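Local coordinates for 16S rRNA methylase (Uncultured bacterium, PDB 7JLZ), which probably methylates an adenine of 16S rRNA in the 30S ribosomal subunit, a modification linked to aminoglycoside resistance, at residues N19-Y24 and G48-G53; K25-D30 and T93-T98; W103-Q108 and Y115-L120; L135-E140 and R202-L207. One frame throughout, in Å; residues are numbered along the deposited sequence.

From the N terminus, helix 14-21 runs into interaction 1, where 19-24 meets 48-53 and closes a loop holding strand 26-31 and helix 37-45. Interaction 2 opens inside that loop at 25-30 and closes beyond it at 93-98, so the two cross. They also touch, since strands 49-55 and 26-31 are sheet neighbours. The chain then leaves strand 94-100, and interaction 3 closes a short loop between 103-108 and 115-120. Interaction 4 follows in series, joining 135-140 to 202-207 across 61 intervening residues. Interactions 1, 2 and 4 all reach the mixed seven-stranded sheet; the centres of 1 and 4 are about 28 Å apart, on opposite sides of the chain's centre.

Interaction 1: N19-Y24 and G48-G53; sequences NILNAY and GTLFIG
Y24 and L50 carry the contact between the end of helix 14-21, with the turn that follows it, and strand 49-55 of the Rossmann-like sheet. The aromatic part is a CH-pi interaction: L50 CB lies 3.8 Å from the centroid of the Y24 ring and 17° off the ring normal, displaced toward the rim on the CG and CD2 side. Farther out, L50 CD1 reaches Y24 CE2 at 3.9 Å, so the leucine follows the ring from its root toward CZ. The same ring meets the backbone edge-on, G48 O lying in its plane at 3.7 Å from Y24 CD1.

The aliphatic part gathers round the other methyl of the leucine. With CG anti to the backbone N (chi1 177°), L50 extends toward the helix, where its CD2 touches L21 CD2 at 3.7 Å and I20 CG2 at 3.9 Å. I52 CD1 approaches L21 CD2 more loosely, at 4.4 Å.

Backbone bonding stays local. A type I turn from L21 to Y24 includes the bond from Y24 N to L21 O, 3.1 Å, and brings the tyrosine round to the strand. L50 itself pairs through its backbone with K26 and E28 of strand 26-31. With the strand's backbone bonding directed to its sheet neighbours, the helix end is held here by apolar and CH-pi contacts, which depend on fit rather than on polar pairing.

Interaction 2: K25-D30 and T93-T98; sequences KKVEVD and TADKLT
V29 bonds to both K96 and T98 where strands 26-31 and 94-100 run parallel in the sheet of a class I methyltransferase fold. The short strand axes diverge by only 19°. The ladder begins with K96 N to V27 O and includes V29 N to K96 O, 2.9 Å, and T98 N to V29 O, 2.9 Å, the last two nearly linear at the carbonyl. At its start the chain turns a corner at D95, whose side chain takes over the pairing: V27 N donates to D95 OD2 at 2.8 Å, meeting the anti lone pair of that oxygen. V27 O also accepts D95 N weakly.

E28 can be followed outward. Its CB lies near K96 O, and CG comes closer to the same oxygen, 3.5 Å. This CG is anti to the backbone N (chi1 175°), and the chain continues extended, side by side with the equally extended K96. At the carboxyl group, CD and OE1 run along the lysine's aliphatic part, with OE1 3.4 Å from K96 CD. OE2 turns toward T98 and lies 2.6 Å from D30 OD1, so one of these acids probably holds a proton; a water also donates to OE2. K96 NZ makes its salt bridge with E132 of strand 129-135, the next strand.

On the opposite face V29 packs on L97 and A94, with L21 of helix 14-21 covering V27 and T93. The water at E28 OE2 also accepts from K96 NZ at 2.8 Å and bonds T98 OG1 at 2.8 Å, linking three side chains through one oxygen.

Interaction 3: W103-Q108 and Y115-L120; sequences WGSLLQ and YEKNSL
L107 and N118 join two overlapping beta turns, a type II' turn from W103 to L106 and a type II turn from S105 to Q108, to helix 115-118. The turns follow strand 94-100, a region that in class I methyltransferases commonly borders the target-base pocket; a similar placement is probable here.

The central bond runs from L107 N to N118 OD1, 2.9 Å. N118 reaches it with CG beside its own backbone N (chi1 -66°), which swings the amide off the helix toward the turns. The approach is not on a lone pair: the donor lies 37° out of the carbonyl plane. Two leucines border the same amide. L106, its CG anti to the backbone N, puts CD1 3.7 Å from N118 OD1, whereas L107, with CG on the side of its backbone N, brings CD2 within 3.8 Å of N118 ND2. That nitrogen has a weak hydrogen bond to N170, so both ends of the amide are engaged.

S105 holds OG between its backbone N and carbonyl carbon (chi1 57°). The hydroxyl is hydrogen-bonded to E84, and its oxygen also abuts the aliphatic part of K117, 3.5 Å from CD.

At the W103 end of the contact W103 and L120 cross at about a right angle, both with CG anti to the backbone N. The indole nitrogen is bonded to I54 O, which helps fix the ring's rotation. Its benzo edge, rather than a face, meets the leucine, with L120 CD2 3.9 Å from W103 CZ3.

Interaction 4: L135-E140 and R202-L207; sequences LGYSQE and RPLYQL
The antiparallel hydrogen-bonded pair L135–Y205 links strands 129-135 and 205-211, the junction at which the mostly parallel methyltransferase sheet takes in its antiparallel strand (order 3-2-1-4-5-7-6). Two bonds define it: L135 N to Y205 O, 2.8 Å, and Y205 N to L135 O, 2.9 Å. The second lies in the carbonyl plane, while the donor of the first is tilted from it by 24°. L135 O also receives a CA-H...O contact from L204 CA at 3.4 Å.

On the face carrying L135 and Y205, L135 CD1 meets L207 CD1 at 4.0 Å, the two leucines crossing at an angle. L207 continues onto L174 and F177 of strand 172-179, extending the apolar layer toward the sheet's outer strand.

Beyond L135 the chain leaves the sheet through G136. L204 CD2 packs directly on the glycine backbone, 3.5 Å from G136 CA. L204 is set between glycine and tyrosine. Its CG is anti to the carbonyl carbon (chi1 -67°), and the branched end lies across the aromatic ring of Y137 at about a right angle. The two methyls divide the work. CD2 makes a CH-pi contact over one face, 4.2 Å from the ring centroid and 17° off the normal; CD1 sits toward the phenol end, 3.5 Å from Y137 CZ and 3.4 Å from Y137 OH.

Interaction 1: N19-Y24 and G48-G53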
loop_
_atom_site.group_PDB
_atom_site.type_symbol
_atom_site.label_atom_id
_atom_site.label_comp_id
_atom_site.label_asym_id
_atom_site.label_seq_id
_atom_site.Cartn_x
_atom_site.Cartn_y
_atom_site.Cartn_z
ATOM N N ASN A 19 20.138 -8.968 1.018
ATOM C CA ASN A 19 21.116 -8.379 0.109
ATOM C C ASN A 19 20.480 -7.305 -0.767
ATOM O O ASN A 19 21.136 -6.317 -1.125
ATOM C CB ASN A 19 21.740 -9.470 -0.756
ATOM C CG ASN A 19 22.570 -10.453 0.054
ATOM O OD1 ASN A 19 23.153 -10.097 1.071
ATOM N ND2 ASN A 19 22.624 -11.700 -0.402
ATOM N N ILE A 20 19.204 -7.471 -1.098
ATOM C CA ILE A 20 18.501 -6.493 -1.921
ATOM C C ILE A 20 18.131 -5.261 -1.105
ATOM O O ILE A 20 18.415 -4.127 -1.507
ATOM C CB ILE A 20 17.263 -7.145 -2.554
ATOM C CG1 ILE A 20 17.691 -8.227 -3.547
ATOM C CG2 ILE A 20 16.360 -6.094 -3.220
ATOM C CD1 ILE A 20 16.535 -9.024 -4.072
ATOM N N LEU A 21 17.498 -5.468 0.059
ATOM C CA LEU A 21 17.099 -4.345 0.905
ATOM C C LEU A 21 18.285 -3.467 1.268
ATOM O O LEU A 21 18.168 -2.237 1.319
ATOM C CB LEU A 21 16.435 -4.851 2.187
ATOM C CG LEU A 21 15.201 -5.731 2.037
ATOM C CD1 LEU A 21 14.802 -6.296 3.398
ATOM C CD2 LEU A 21 14.060 -4.945 1.416
ATOM N N ASN A 22 19.434 -4.082 1.541
ATOM C CA ASN A 22 20.573 -3.319 2.030
ATOM C C ASN A 22 21.147 -2.378 0.982
ATOM O O ASN A 22 21.899 -1.461 1.335
ATOM C CB ASN A 22 21.653 -4.274 2.532
ATOM C CG ASN A 22 21.296 -4.890 3.868
ATOM O OD1 ASN A 22 20.317 -4.490 4.502
ATOM N ND2 ASN A 22 22.099 -5.856 4.314
ATOM N N ALA A 23 20.811 -2.579 -0.291
ATOM C CA ALA A 23 21.289 -1.702 -1.350
ATOM C C ALA A 23 20.564 -0.365 -1.391
ATOM O O ALA A 23 21.039 0.551 -2.072
ATOM C CB ALA A 23 21.154 -2.401 -2.701
ATOM N N TYR A 24 19.453 -0.213 -0.673
ATOM C CA TYR A 24 18.646 0.994 -0.733
ATOM C C TYR A 24 18.597 1.702 0.614
ATOM O O TYR A 24 18.679 1.073 1.674
ATOM C CB TYR A 24 17.227 0.670 -1.185
ATOM C CG TYR A 24 17.180 0.068 -2.559
ATOM C CD1 TYR A 24 17.056 0.877 -3.686
ATOM C CD2 TYR A 24 17.260 -1.306 -2.738
ATOM C CE1 TYR A 24 17.014 0.336 -4.949
ATOM C CE2 TYR A 24 17.207 -1.857 -4.000
ATOM C CZ TYR A 24 17.088 -1.028 -5.101
ATOM O OH TYR A 24 17.042 -1.570 -6.361
ATOM N N GLY A 48 16.332 5.868 -5.700
ATOM C CA GLY A 48 16.937 5.553 -4.420
ATOM C C GLY A 48 16.073 4.759 -3.464
ATOM O O GLY A 48 16.554 4.324 -2.414
ATOM N N THR A 49 14.806 4.555 -3.798
ATOM C CA THR A 49 13.867 3.841 -2.945
ATOM C C THR A 49 13.482 2.520 -3.598
ATOM O O THR A 49 13.251 2.460 -4.809
ATOM C CB THR A 49 12.617 4.699 -2.692
ATOM O OG1 THR A 49 12.993 5.896 -1.988
ATOM C CG2 THR A 49 11.591 3.938 -1.885
ATOM N N LEU A 50 13.422 1.456 -2.800
ATOM C CA LEU A 50 12.911 0.175 -3.279
ATOM C C LEU A 50 11.407 0.124 -3.035
ATOM O O LEU A 50 10.951 0.299 -1.899
ATOM C CB LEU A 50 13.616 -0.986 -2.576
ATOM C CG LEU A 50 13.136 -2.398 -2.934
ATOM C CD1 LEU A 50 13.412 -2.735 -4.388
ATOM C CD2 LEU A 50 13.808 -3.420 -2.000
ATOM N N PHE A 51 10.635 -0.118 -4.089
ATOM C CA PHE A 51 9.186 -0.219 -3.978
ATOM C C PHE A 51 8.754 -1.668 -4.150
ATOM O O PHE A 51 9.119 -2.317 -5.138
ATOM C CB PHE A 51 8.488 0.671 -5.017
ATOM C CG PHE A 51 8.753 2.144 -4.818
ATOM C CD1 PHE A 51 9.885 2.733 -5.356
ATOM C CD2 PHE A 51 7.882 2.931 -4.072
ATOM C CE1 PHE A 51 10.149 4.079 -5.163
ATOM C CE2 PHE A 51 8.144 4.293 -3.882
ATOM C CZ PHE A 51 9.280 4.859 -4.426
ATOM N N ILE A 52 7.944 -2.156 -3.214
ATOM C CA ILE A 52 7.520 -3.548 -3.181
ATOM C C ILE A 52 6.002 -3.596 -3.225
ATOM O O ILE A 52 5.346 -3.162 -2.274
ATOM C CB ILE A 52 8.024 -4.258 -1.916
ATOM C CG1 ILE A 52 9.537 -4.072 -1.804
ATOM C CG2 ILE A 52 7.596 -5.713 -1.944
ATOM C CD1 ILE A 52 10.159 -4.731 -0.555
ATOM N N GLY A 53 5.444 -4.161 -4.293
ATOM C CA GLY A 53 4.009 -4.401 -4.372
ATOM C C GLY A 53 3.677 -5.823 -3.951
ATOM O O GLY A 53 4.378 -6.764 -4.323
#

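Interaction 2: K25-D30 and T93-T98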
loop_
_atom_site.group_PDB
_atom_site.type_symbol
_atom_site.label_atom_id
_atom_site.label_comp_id
_atom_site.label_asym_id
_atom_site.label_seq_id
_atom_site.Cartn_x
_atom_site.Cartn_y
_atom_site.Cartn_z
ATOM N N LYS A 25 18.453 3.027 0.561
ATOM C CA LYS A 25 18.329 3.834 1.769
ATOM C C LYS A 25 16.900 3.914 2.291
ATOM O O LYS A 25 16.706 4.180 3.482
ATOM C CB LYS A 25 18.860 5.246 1.513
ATOM C CG LYS A 25 20.359 5.283 1.258
ATOM C CD LYS A 25 21.117 4.657 2.423
ATOM C CE LYS A 25 22.542 4.275 2.035
ATOM N NZ LYS A 25 22.588 3.024 1.221
ATOM N N LYS A 26 15.906 3.695 1.431
ATOM C CA LYS A 26 14.499 3.656 1.807
ATOM C C LYS A 26 13.834 2.464 1.142
ATOM O O LYS A 26 14.106 2.166 -0.026
ATOM C CB LYS A 26 13.724 4.908 1.371
ATOM C CG LYS A 26 14.177 6.247 1.912
ATOM C CD LYS A 26 13.245 7.325 1.329
ATOM C CE LYS A 26 13.560 8.732 1.829
ATOM N NZ LYS A 26 14.775 9.310 1.191
ATOM N N VAL A 27 12.932 1.815 1.874
ATOM C CA VAL A 27 12.098 0.740 1.353
ATOM C C VAL A 27 10.645 1.138 1.559
ATOM O O VAL A 27 10.278 1.628 2.634
ATOM C CB VAL A 27 12.406 -0.604 2.036
ATOM C CG1 VAL A 27 11.438 -1.687 1.571
ATOM C CG2 VAL A 27 13.850 -1.014 1.774
ATOM N N GLU A 28 9.833 0.967 0.518
ATOM C CA GLU A 28 8.407 1.238 0.585
ATOM C C GLU A 28 7.636 -0.004 0.161
ATOM O O GLU A 28 7.948 -0.617 -0.865
ATOM C CB GLU A 28 8.018 2.429 -0.302
ATOM C CG GLU A 28 6.502 2.647 -0.329
ATOM C CD GLU A 28 6.105 3.957 -0.982
ATOM O OE1 GLU A 28 6.876 4.930 -0.882
ATOM O OE2 GLU A 28 5.008 3.996 -1.599
ATOM N N VAL A 29 6.641 -0.384 0.957
ATOM C CA VAL A 29 5.754 -1.498 0.637
ATOM C C VAL A 29 4.406 -0.917 0.242
ATOM O O VAL A 29 3.864 -0.070 0.960
ATOM C CB VAL A 29 5.615 -2.465 1.828
ATOM C CG1 VAL A 29 4.521 -3.489 1.567
ATOM C CG2 VAL A 29 6.985 -3.125 2.121
ATOM N N ASP A 30 3.854 -1.396 -0.874
ATOM C CA ASP A 30 2.641 -0.839 -1.479
ATOM C C ASP A 30 1.574 -1.922 -1.587
ATOM O O ASP A 30 1.761 -2.910 -2.306
ATOM C CB ASP A 30 2.958 -0.266 -2.859
ATOM C CG ASP A 30 3.897 0.897 -2.783
ATOM O OD1 ASP A 30 3.613 1.803 -1.980
ATOM O OD2 ASP A 30 4.926 0.901 -3.484
ATOM N N THR A 93 10.449 -4.292 7.589
ATOM C CA THR A 93 11.357 -3.844 6.534
ATOM C C THR A 93 11.032 -2.477 5.945
ATOM O O THR A 93 11.892 -1.907 5.266
ATOM C CB THR A 93 11.403 -4.853 5.368
ATOM O OG1 THR A 93 10.135 -4.894 4.699
ATOM C CG2 THR A 93 11.775 -6.254 5.859
ATOM N N ALA A 94 9.832 -1.945 6.156
ATOM C CA ALA A 94 9.348 -0.804 5.387
ATOM C C ALA A 94 9.585 0.513 6.118
ATOM O O ALA A 94 9.146 0.686 7.257
ATOM C CB ALA A 94 7.859 -0.946 5.084
ATOM N N ASP A 95 10.250 1.449 5.437
ATOM C CA ASP A 95 10.273 2.831 5.904
ATOM C C ASP A 95 8.941 3.520 5.641
ATOM O O ASP A 95 8.561 4.450 6.368
ATOM C CB ASP A 95 11.408 3.592 5.221
ATOM C CG ASP A 95 12.770 2.994 5.517
ATOM O OD1 ASP A 95 13.230 3.103 6.679
ATOM O OD2 ASP A 95 13.366 2.396 4.595
ATOM N N LYS A 96 8.230 3.087 4.606
ATOM C CA LYS A 96 6.906 3.611 4.307
ATOM C C LYS A 96 6.021 2.474 3.829
ATOM O O LYS A 96 6.460 1.621 3.058
ATOM C CB LYS A 96 6.940 4.716 3.252
ATOM C CG LYS A 96 5.555 5.335 3.033
ATOM C CD LYS A 96 5.509 6.358 1.921
ATOM C CE LYS A 96 4.113 6.971 1.843
ATOM N NZ LYS A 96 3.992 7.967 0.745
ATOM N N LEU A 97 4.772 2.484 4.293
ATOM C CA LEU A 97 3.749 1.524 3.907
ATOM C C LEU A 97 2.584 2.319 3.347
ATOM O O LEU A 97 2.001 3.141 4.058
ATOM C CB LEU A 97 3.293 0.685 5.105
ATOM C CG LEU A 97 2.124 -0.265 4.875
ATOM C CD1 LEU A 97 2.450 -1.301 3.809
ATOM C CD2 LEU A 97 1.767 -0.949 6.204
ATOM N N THR A 98 2.263 2.097 2.082
ATOM C CA THR A 98 1.112 2.746 1.463
ATOM C C THR A 98 0.033 1.702 1.211
ATOM O O THR A 98 0.302 0.644 0.628
ATOM C CB THR A 98 1.522 3.475 0.180
ATOM O OG1 THR A 98 2.461 4.506 0.524
ATOM C CG2 THR A 98 0.298 4.128 -0.518
HETATM O O HOH W 1 3.683 6.119 -1.370
#

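Interaction 3: W103-Q108 and Y115-L120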
loop_
_atom_site.group_PDB
_atom_site.type_symbol
_atom_site.label_atom_id
_atom_site.label_comp_id
_atom_site.label_asym_id
_atom_site.label_seq_id
_atom_site.Cartn_x
_atom_site.Cartn_y
_atom_site.Cartn_z
ATOM N N TRP A 103 -7.647 -3.967 0.473
ATOM C CA TRP A 103 -6.642 -5.006 0.285
ATOM C C TRP A 103 -7.139 -6.195 1.100
ATOM O O TRP A 103 -6.655 -6.473 2.195
ATOM C CB TRP A 103 -5.248 -4.546 0.710
ATOM C CG TRP A 103 -4.126 -5.434 0.225
ATOM C CD1 TRP A 103 -3.742 -5.636 -1.076
ATOM C CD2 TRP A 103 -3.232 -6.227 1.028
ATOM N NE1 TRP A 103 -2.669 -6.496 -1.126
ATOM C CE2 TRP A 103 -2.345 -6.878 0.148
ATOM C CE3 TRP A 103 -3.105 -6.454 2.401
ATOM C CZ2 TRP A 103 -1.337 -7.727 0.595
ATOM C CZ3 TRP A 103 -2.103 -7.300 2.845
ATOM C CH2 TRP A 103 -1.235 -7.926 1.944
ATOM N N GLY A 104 -8.138 -6.887 0.560
ATOM C CA GLY A 104 -8.642 -8.074 1.229
ATOM C C GLY A 104 -9.329 -7.708 2.525
ATOM O O GLY A 104 -10.144 -6.782 2.583
ATOM N N SER A 105 -8.982 -8.426 3.591
ATOM C CA SER A 105 -9.594 -8.205 4.895
ATOM C C SER A 105 -8.983 -7.037 5.659
ATOM O O SER A 105 -9.479 -6.702 6.738
ATOM C CB SER A 105 -9.478 -9.473 5.734
ATOM O OG SER A 105 -8.116 -9.847 5.842
ATOM N N LEU A 106 -7.925 -6.417 5.142
ATOM C CA LEU A 106 -7.204 -5.399 5.901
ATOM C C LEU A 106 -8.084 -4.172 6.120
ATOM O O LEU A 106 -8.547 -3.554 5.154
ATOM C CB LEU A 106 -5.925 -5.007 5.167
ATOM C CG LEU A 106 -4.977 -4.119 5.969
ATOM C CD1 LEU A 106 -4.577 -4.811 7.272
ATOM C CD2 LEU A 106 -3.753 -3.751 5.152
ATOM N N LEU A 107 -8.305 -3.811 7.387
ATOM C CA LEU A 107 -9.097 -2.627 7.736
ATOM C C LEU A 107 -10.487 -2.692 7.109
ATOM O O LEU A 107 -11.068 -1.677 6.729
ATOM C CB LEU A 107 -8.374 -1.339 7.330
ATOM C CG LEU A 107 -7.040 -1.032 8.023
ATOM C CD1 LEU A 107 -6.325 0.110 7.332
ATOM C CD2 LEU A 107 -7.234 -0.739 9.516
ATOM N N GLN A 108 -11.027 -3.910 7.008
ATOM C CA GLN A 108 -12.259 -4.125 6.258
ATOM C C GLN A 108 -13.474 -3.508 6.942
ATOM O O GLN A 108 -14.404 -3.063 6.260
ATOM C CB GLN A 108 -12.478 -5.620 6.045
ATOM C CG GLN A 108 -13.592 -5.931 5.071
ATOM C CD GLN A 108 -13.452 -7.302 4.448
ATOM O OE1 GLN A 108 -13.603 -7.460 3.236
ATOM N NE2 GLN A 108 -13.164 -8.307 5.273
ATOM N N TYR A 115 -8.446 -6.768 15.050
ATOM C CA TYR A 115 -7.221 -6.102 15.485
ATOM C C TYR A 115 -6.010 -7.011 15.337
ATOM O O TYR A 115 -4.925 -6.547 14.967
ATOM C CB TYR A 115 -7.369 -5.616 16.927
ATOM C CG TYR A 115 -8.353 -4.478 17.055
ATOM C CD1 TYR A 115 -8.122 -3.265 16.414
ATOM C CD2 TYR A 115 -9.518 -4.616 17.798
ATOM C CE1 TYR A 115 -9.020 -2.220 16.515
ATOM C CE2 TYR A 115 -10.422 -3.575 17.908
ATOM C CZ TYR A 115 -10.168 -2.380 17.264
ATOM O OH TYR A 115 -11.065 -1.344 17.368
ATOM N N GLU A 116 -6.177 -8.308 15.615
ATOM C CA GLU A 116 -5.106 -9.262 15.343
ATOM C C GLU A 116 -4.700 -9.214 13.875
ATOM O O GLU A 116 -3.506 -9.233 13.552
ATOM C CB GLU A 116 -5.541 -10.674 15.737
ATOM N N LYS A 117 -5.678 -9.127 12.970
ATOM C CA LYS A 117 -5.359 -9.014 11.549
ATOM C C LYS A 117 -4.727 -7.666 11.228
ATOM O O LYS A 117 -3.727 -7.596 10.503
ATOM C CB LYS A 117 -6.612 -9.227 10.697
ATOM C CG LYS A 117 -6.890 -10.674 10.329
ATOM C CD LYS A 117 -7.879 -10.763 9.171
ATOM C CE LYS A 117 -8.344 -12.196 8.949
ATOM N NZ LYS A 117 -7.207 -13.156 8.887
ATOM N N ASN A 118 -5.298 -6.579 11.753
ATOM C CA ASN A 118 -4.818 -5.251 11.384
ATOM C C ASN A 118 -3.453 -4.926 11.980
ATOM O O ASN A 118 -2.824 -3.956 11.539
ATOM C CB ASN A 118 -5.841 -4.180 11.783
ATOM C CG ASN A 118 -7.151 -4.282 10.993
ATOM O OD1 ASN A 118 -7.191 -4.815 9.879
ATOM N ND2 ASN A 118 -8.229 -3.761 11.576
ATOM N N SER A 119 -2.973 -5.718 12.948
ATOM C CA SER A 119 -1.632 -5.539 13.502
ATOM C C SER A 119 -0.536 -5.744 12.460
ATOM O O SER A 119 0.626 -5.418 12.730
ATOM C CB SER A 119 -1.409 -6.502 14.670
ATOM O OG SER A 119 -1.135 -7.810 14.212
ATOM N N LEU A 120 -0.877 -6.293 11.292
ATOM C CA LEU A 120 0.077 -6.390 10.196
ATOM C C LEU A 120 0.660 -5.032 9.840
ATOM O O LEU A 120 1.841 -4.935 9.489
ATOM C CB LEU A 120 -0.614 -7.008 8.982
ATOM C CG LEU A 120 0.163 -7.056 7.670
ATOM C CD1 LEU A 120 1.326 -8.019 7.797
ATOM C CD2 LEU A 120 -0.752 -7.467 6.532
#

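Interaction 4: L135-E140 and R202-L207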
loop_
_atom_site.group_PDB
_atom_site.type_symbol
_atom_site.label_atom_id
_atom_site.label_comp_id
_atom_site.label_asym_id
_atom_site.label_seq_id
_atom_site.Cartn_x
_atom_site.Cartn_y
_atom_site.Cartn_z
ATOM N N LEU A 135 -8.147 6.351 0.900
ATOM C CA LEU A 135 -9.512 5.922 1.149
ATOM C C LEU A 135 -10.425 6.426 0.041
ATOM O O LEU A 135 -10.214 7.509 -0.521
ATOM C CB LEU A 135 -10.035 6.443 2.498
ATOM C CG LEU A 135 -9.467 5.827 3.777
ATOM C CD1 LEU A 135 -10.087 6.463 5.020
ATOM C CD2 LEU A 135 -9.721 4.342 3.767
ATOM N N GLY A 136 -11.444 5.626 -0.263
ATOM C CA GLY A 136 -12.478 6.034 -1.195
ATOM C C GLY A 136 -12.845 4.985 -2.229
ATOM O O GLY A 136 -13.913 5.076 -2.845
ATOM N N TYR A 137 -11.981 3.982 -2.424
ATOM C CA TYR A 137 -12.238 2.951 -3.432
ATOM C C TYR A 137 -13.167 1.849 -2.931
ATOM O O TYR A 137 -13.921 1.281 -3.731
ATOM C CB TYR A 137 -10.927 2.322 -3.908
ATOM C CG TYR A 137 -10.082 3.192 -4.819
ATOM C CD1 TYR A 137 -10.366 3.300 -6.176
ATOM C CD2 TYR A 137 -8.993 3.892 -4.325
ATOM C CE1 TYR A 137 -9.591 4.081 -7.010
ATOM C CE2 TYR A 137 -8.208 4.678 -5.155
ATOM C CZ TYR A 137 -8.516 4.770 -6.498
ATOM O OH TYR A 137 -7.743 5.558 -7.327
ATOM N N SER A 138 -13.116 1.521 -1.634
ATOM C CA SER A 138 -13.920 0.431 -1.086
ATOM C C SER A 138 -15.400 0.634 -1.388
ATOM O O SER A 138 -15.873 1.760 -1.571
ATOM C CB SER A 138 -13.719 0.320 0.429
ATOM O OG SER A 138 -12.396 -0.054 0.751
ATOM N N GLN A 139 -16.137 -0.482 -1.424
ATOM C CA GLN A 139 -17.568 -0.423 -1.709
ATOM C C GLN A 139 -18.322 0.398 -0.668
ATOM O O GLN A 139 -19.391 0.941 -0.966
ATOM C CB GLN A 139 -18.145 -1.837 -1.790
ATOM N N GLU A 140 -17.781 0.510 0.553
ATOM C CA GLU A 140 -18.424 1.285 1.610
ATOM C C GLU A 140 -18.485 2.778 1.304
ATOM O O GLU A 140 -19.195 3.506 2.010
ATOM C CB GLU A 140 -17.699 1.078 2.943
ATOM C CG GLU A 140 -17.650 -0.359 3.433
ATOM C CD GLU A 140 -16.247 -0.936 3.396
ATOM O OE1 GLU A 140 -15.756 -1.240 2.288
ATOM O OE2 GLU A 140 -15.630 -1.075 4.474
ATOM N N ARG A 202 -17.386 11.284 -5.922
ATOM C CA ARG A 202 -16.249 10.386 -6.102
ATOM C C ARG A 202 -14.944 10.900 -5.479
ATOM O O ARG A 202 -13.892 10.825 -6.133
ATOM C CB ARG A 202 -16.028 10.119 -7.587
ATOM N N PRO A 203 -14.935 11.398 -4.238
ATOM C CA PRO A 203 -13.690 11.947 -3.700
ATOM C C PRO A 203 -12.798 10.853 -3.145
ATOM O O PRO A 203 -13.262 9.813 -2.674
ATOM C CB PRO A 203 -14.175 12.881 -2.593
ATOM C CG PRO A 203 -15.380 12.186 -2.064
ATOM C CD PRO A 203 -16.009 11.423 -3.227
ATOM N N LEU A 204 -11.494 11.099 -3.224
ATOM C CA LEU A 204 -10.499 10.215 -2.636
ATOM C C LEU A 204 -9.691 10.985 -1.600
ATOM O O LEU A 204 -9.445 12.188 -1.755
ATOM C CB LEU A 204 -9.570 9.620 -3.701
ATOM C CG LEU A 204 -10.207 8.647 -4.706
ATOM C CD1 LEU A 204 -9.151 8.094 -5.650
ATOM C CD2 LEU A 204 -10.942 7.503 -3.995
ATOM N N TYR A 205 -9.273 10.283 -0.550
ATOM C CA TYR A 205 -8.599 10.900 0.579
ATOM C C TYR A 205 -7.298 10.172 0.863
ATOM O O TYR A 205 -7.172 8.969 0.619
ATOM C CB TYR A 205 -9.469 10.882 1.839
ATOM C CG TYR A 205 -10.801 11.554 1.618
ATOM C CD1 TYR A 205 -10.931 12.930 1.736
ATOM C CD2 TYR A 205 -11.923 10.813 1.262
ATOM C CE1 TYR A 205 -12.150 13.546 1.522
ATOM C CE2 TYR A 205 -13.134 11.415 1.047
ATOM C CZ TYR A 205 -13.245 12.781 1.181
ATOM O OH TYR A 205 -14.464 13.380 0.969
ATOM N N GLN A 206 -6.340 10.936 1.367
ATOM C CA GLN A 206 -5.021 10.460 1.764
ATOM C C GLN A 206 -4.840 10.758 3.244
ATOM O O GLN A 206 -5.044 11.889 3.675
ATOM C CB GLN A 206 -3.958 11.187 0.944
ATOM C CG GLN A 206 -2.561 10.625 0.994
ATOM C CD GLN A 206 -1.611 11.463 0.157
ATOM O OE1 GLN A 206 -1.431 12.653 0.417
ATOM N NE2 GLN A 206 -1.019 10.855 -0.869
ATOM N N LEU A 207 -4.445 9.753 4.015
ATOM C CA LEU A 207 -4.208 9.915 5.442
ATOM C C LEU A 207 -2.825 9.365 5.725
ATOM O O LEU A 207 -2.478 8.295 5.217
ATOM C CB LEU A 207 -5.254 9.161 6.283
ATOM C CG LEU A 207 -6.690 9.688 6.367
ATOM C CD1 LEU A 207 -7.437 9.508 5.045
ATOM C CD2 LEU A 207 -7.440 9.007 7.495
#